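Local coordinates for probable 2-dehydropantoate 2-reductase (Bacillus subtilis, PDB 3EGO), which probably catalyses the NADPH-dependent reduction of 2-dehydropantoate to pantoate, a step in the biosynthesis of pantothenate, at residues H104-K109 and I265-K270. Sequence-based numbering, arbitrary orientation.
Sequences HIHDLK and IGYLLK
H106 reaches across from helix 103-109 and lays one face of its imidazole against the CD1-CE1 side of the Y267 ring. The planes are 28° from parallel and the centroids 4.5 Å apart, but lateral displacement leaves little true overlap; NE2 lies 3.3 Å from Y267 CE1. The backbone carbonyl O of Y267 sits in the imidazole plane, at the ring's edge. On the lysine side, the aliphatic stem of K270 runs past the imidazole in the opposite direction, with its CD 3.8 Å from H106 ND1. I105 adds a looser apolar touch, its CB 4.4 Å from Y267 CE1.

This small contact illustrates how the two domains of such a dehydrogenase meet: a helix of the Rossmann-type nucleotide-binding part faces one of the all-helical C-terminal part. The segment axes, inclined at 57°, come no closer than 10.7 Å, so long side chains must bridge the gap. Y267 does so with CG anti to the backbone N (chi1 163°), sending its ring toward helix 103-109.

Further out, E271 OE2 hydrogen-bonds H106 NE2 and is likely to restrain the imidazole's rotation. An alanine in place of H106 would probably leave E271 without this mate and one side of the Y267 ring without its aromatic neighbour. W174 and L178 of helix 174-195 pack on I105, and M102 touches Y267.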
loop_
_atom_site.group_PDB
_atom_site.type_symbol
_atom_site.label_atom_id
_atom_site.label_comp_id
_atom_site.label_asym_id
_atom_site.label_seq_id
_atom_site.Cartn_x
_atom_site.Cartn_y
_atom_site.Cartn_z
ATOM N N HIS A 104 -18.167 -3.195 -16.205
ATOM C CA HIS A 104 -19.529 -3.121 -16.762
ATOM C C HIS A 104 -19.729 -4.137 -17.868
ATOM O O HIS A 104 -20.861 -4.523 -18.174
ATOM C CB HIS A 104 -19.885 -1.714 -17.266
ATOM C CG HIS A 104 -18.999 -1.206 -18.365
ATOM N ND1 HIS A 104 -17.634 -1.073 -18.219
ATOM C CD2 HIS A 104 -19.290 -0.732 -19.599
ATOM C CE1 HIS A 104 -17.118 -0.567 -19.324
ATOM N NE2 HIS A 104 -18.102 -0.346 -20.176
ATOM N N ILE A 105 -18.622 -4.559 -18.456
ATOM C CA ILE A 105 -18.644 -5.512 -19.564
ATOM C C ILE A 105 -19.213 -6.849 -19.091
ATOM O O ILE A 105 -19.968 -7.484 -19.810
ATOM C CB ILE A 105 -17.241 -5.691 -20.160
ATOM C CG1 ILE A 105 -16.766 -4.376 -20.795
ATOM C CG2 ILE A 105 -17.232 -6.826 -21.159
ATOM C CD1 ILE A 105 -17.745 -3.811 -21.859
ATOM N N HIS A 106 -18.896 -7.250 -17.858
ATOM C CA HIS A 106 -19.526 -8.446 -17.276
ATOM C C HIS A 106 -21.046 -8.258 -17.057
ATOM O O HIS A 106 -21.836 -9.175 -17.298
ATOM C CB HIS A 106 -18.792 -8.902 -15.999
ATOM C CG HIS A 106 -17.413 -9.434 -16.248
ATOM N ND1 HIS A 106 -16.352 -9.178 -15.408
ATOM C CD2 HIS A 106 -16.918 -10.201 -17.251
ATOM C CE1 HIS A 106 -15.262 -9.768 -15.877
ATOM N NE2 HIS A 106 -15.578 -10.392 -16.999
ATOM N N ASP A 107 -21.459 -7.066 -16.640
ATOM C CA ASP A 107 -22.885 -6.762 -16.488
ATOM C C ASP A 107 -23.632 -6.771 -17.825
ATOM O O ASP A 107 -24.754 -7.270 -17.924
ATOM C CB ASP A 107 -23.077 -5.402 -15.802
ATOM C CG ASP A 107 -22.057 -5.148 -14.685
ATOM O OD1 ASP A 107 -21.250 -6.059 -14.371
ATOM O OD2 ASP A 107 -22.053 -4.023 -14.131
ATOM N N LEU A 108 -23.004 -6.208 -18.854
ATOM C CA LEU A 108 -23.600 -6.143 -20.191
ATOM C C LEU A 108 -23.691 -7.486 -20.902
ATOM O O LEU A 108 -24.621 -7.715 -21.668
ATOM C CB LEU A 108 -22.792 -5.210 -21.093
ATOM C CG LEU A 108 -22.656 -3.755 -20.699
ATOM C CD1 LEU A 108 -21.879 -3.029 -21.762
ATOM C CD2 LEU A 108 -23.997 -3.165 -20.509
ATOM N N LYS A 109 -22.689 -8.333 -20.682
ATOM C CA LYS A 109 -22.601 -9.646 -21.309
ATOM C C LYS A 109 -23.916 -10.406 -21.190
ATOM O O LYS A 109 -24.436 -10.938 -22.173
ATOM C CB LYS A 109 -21.512 -10.467 -20.623
ATOM C CG LYS A 109 -20.600 -11.209 -21.569
ATOM C CD LYS A 109 -19.395 -10.354 -21.919
ATOM C CE LYS A 109 -18.491 -11.067 -22.904
ATOM N NZ LYS A 109 -17.064 -10.665 -22.741
ATOM N N ILE A 265 -9.324 -3.463 -11.794
ATOM C CA ILE A 265 -8.595 -4.655 -11.384
ATOM C C ILE A 265 -9.518 -5.827 -11.196
ATOM O O ILE A 265 -9.153 -6.953 -11.572
ATOM C CB ILE A 265 -7.807 -4.463 -10.046
ATOM C CG1 ILE A 265 -6.991 -3.164 -10.044
ATOM C CG2 ILE A 265 -6.898 -5.681 -9.799
ATOM C CD1 ILE A 265 -6.556 -2.749 -8.651
ATOM N N GLY A 266 -10.669 -5.573 -10.568
ATOM C CA GLY A 266 -11.647 -6.611 -10.224
ATOM C C GLY A 266 -12.127 -7.354 -11.460
ATOM O O GLY A 266 -12.482 -8.556 -11.417
ATOM N N TYR A 267 -12.131 -6.648 -12.578
ATOM C CA TYR A 267 -12.493 -7.305 -13.844
ATOM C C TYR A 267 -11.418 -8.290 -14.344
ATOM O O TYR A 267 -11.734 -9.405 -14.794
ATOM C CB TYR A 267 -12.822 -6.254 -14.899
ATOM C CG TYR A 267 -12.804 -6.792 -16.298
ATOM C CD1 TYR A 267 -13.956 -7.286 -16.884
ATOM C CD2 TYR A 267 -11.648 -6.767 -17.039
ATOM C CE1 TYR A 267 -13.952 -7.773 -18.181
ATOM C CE2 TYR A 267 -11.628 -7.244 -18.339
ATOM C CZ TYR A 267 -12.782 -7.758 -18.895
ATOM O OH TYR A 267 -12.786 -8.253 -20.194
ATOM N N LEU A 268 -10.155 -7.869 -14.298
ATOM C CA LEU A 268 -9.037 -8.737 -14.589
ATOM C C LEU A 268 -9.045 -9.965 -13.653
ATOM O O LEU A 268 -8.797 -11.093 -14.094
ATOM C CB LEU A 268 -7.729 -7.973 -14.445
ATOM C CG LEU A 268 -7.496 -6.960 -15.582
ATOM C CD1 LEU A 268 -6.399 -5.987 -15.243
ATOM C CD2 LEU A 268 -7.129 -7.677 -16.885
ATOM N N LEU A 269 -9.355 -9.750 -12.379
ATOM C CA LEU A 269 -9.364 -10.883 -11.427
ATOM C C LEU A 269 -10.428 -11.914 -11.817
ATOM O O LEU A 269 -10.144 -13.112 -11.827
ATOM C CB LEU A 269 -9.547 -10.410 -9.992
ATOM C CG LEU A 269 -8.390 -9.496 -9.509
ATOM C CD1 LEU A 269 -8.623 -9.099 -8.051
ATOM C CD2 LEU A 269 -7.026 -10.135 -9.655
ATOM N N LYS A 270 -11.626 -11.443 -12.148
ATOM C CA LYS A 270 -12.716 -12.326 -12.570
ATOM C C LYS A 270 -12.333 -13.081 -13.813
ATOM O O LYS A 270 -12.610 -14.273 -13.936
ATOM C CB LYS A 270 -13.998 -11.542 -12.807
ATOM C CG LYS A 270 -14.640 -11.097 -11.503
ATOM C CD LYS A 270 -15.639 -9.993 -11.720
ATOM C CE LYS A 270 -16.636 -9.979 -10.583
ATOM N NZ LYS A 270 -17.801 -9.110 -10.909
#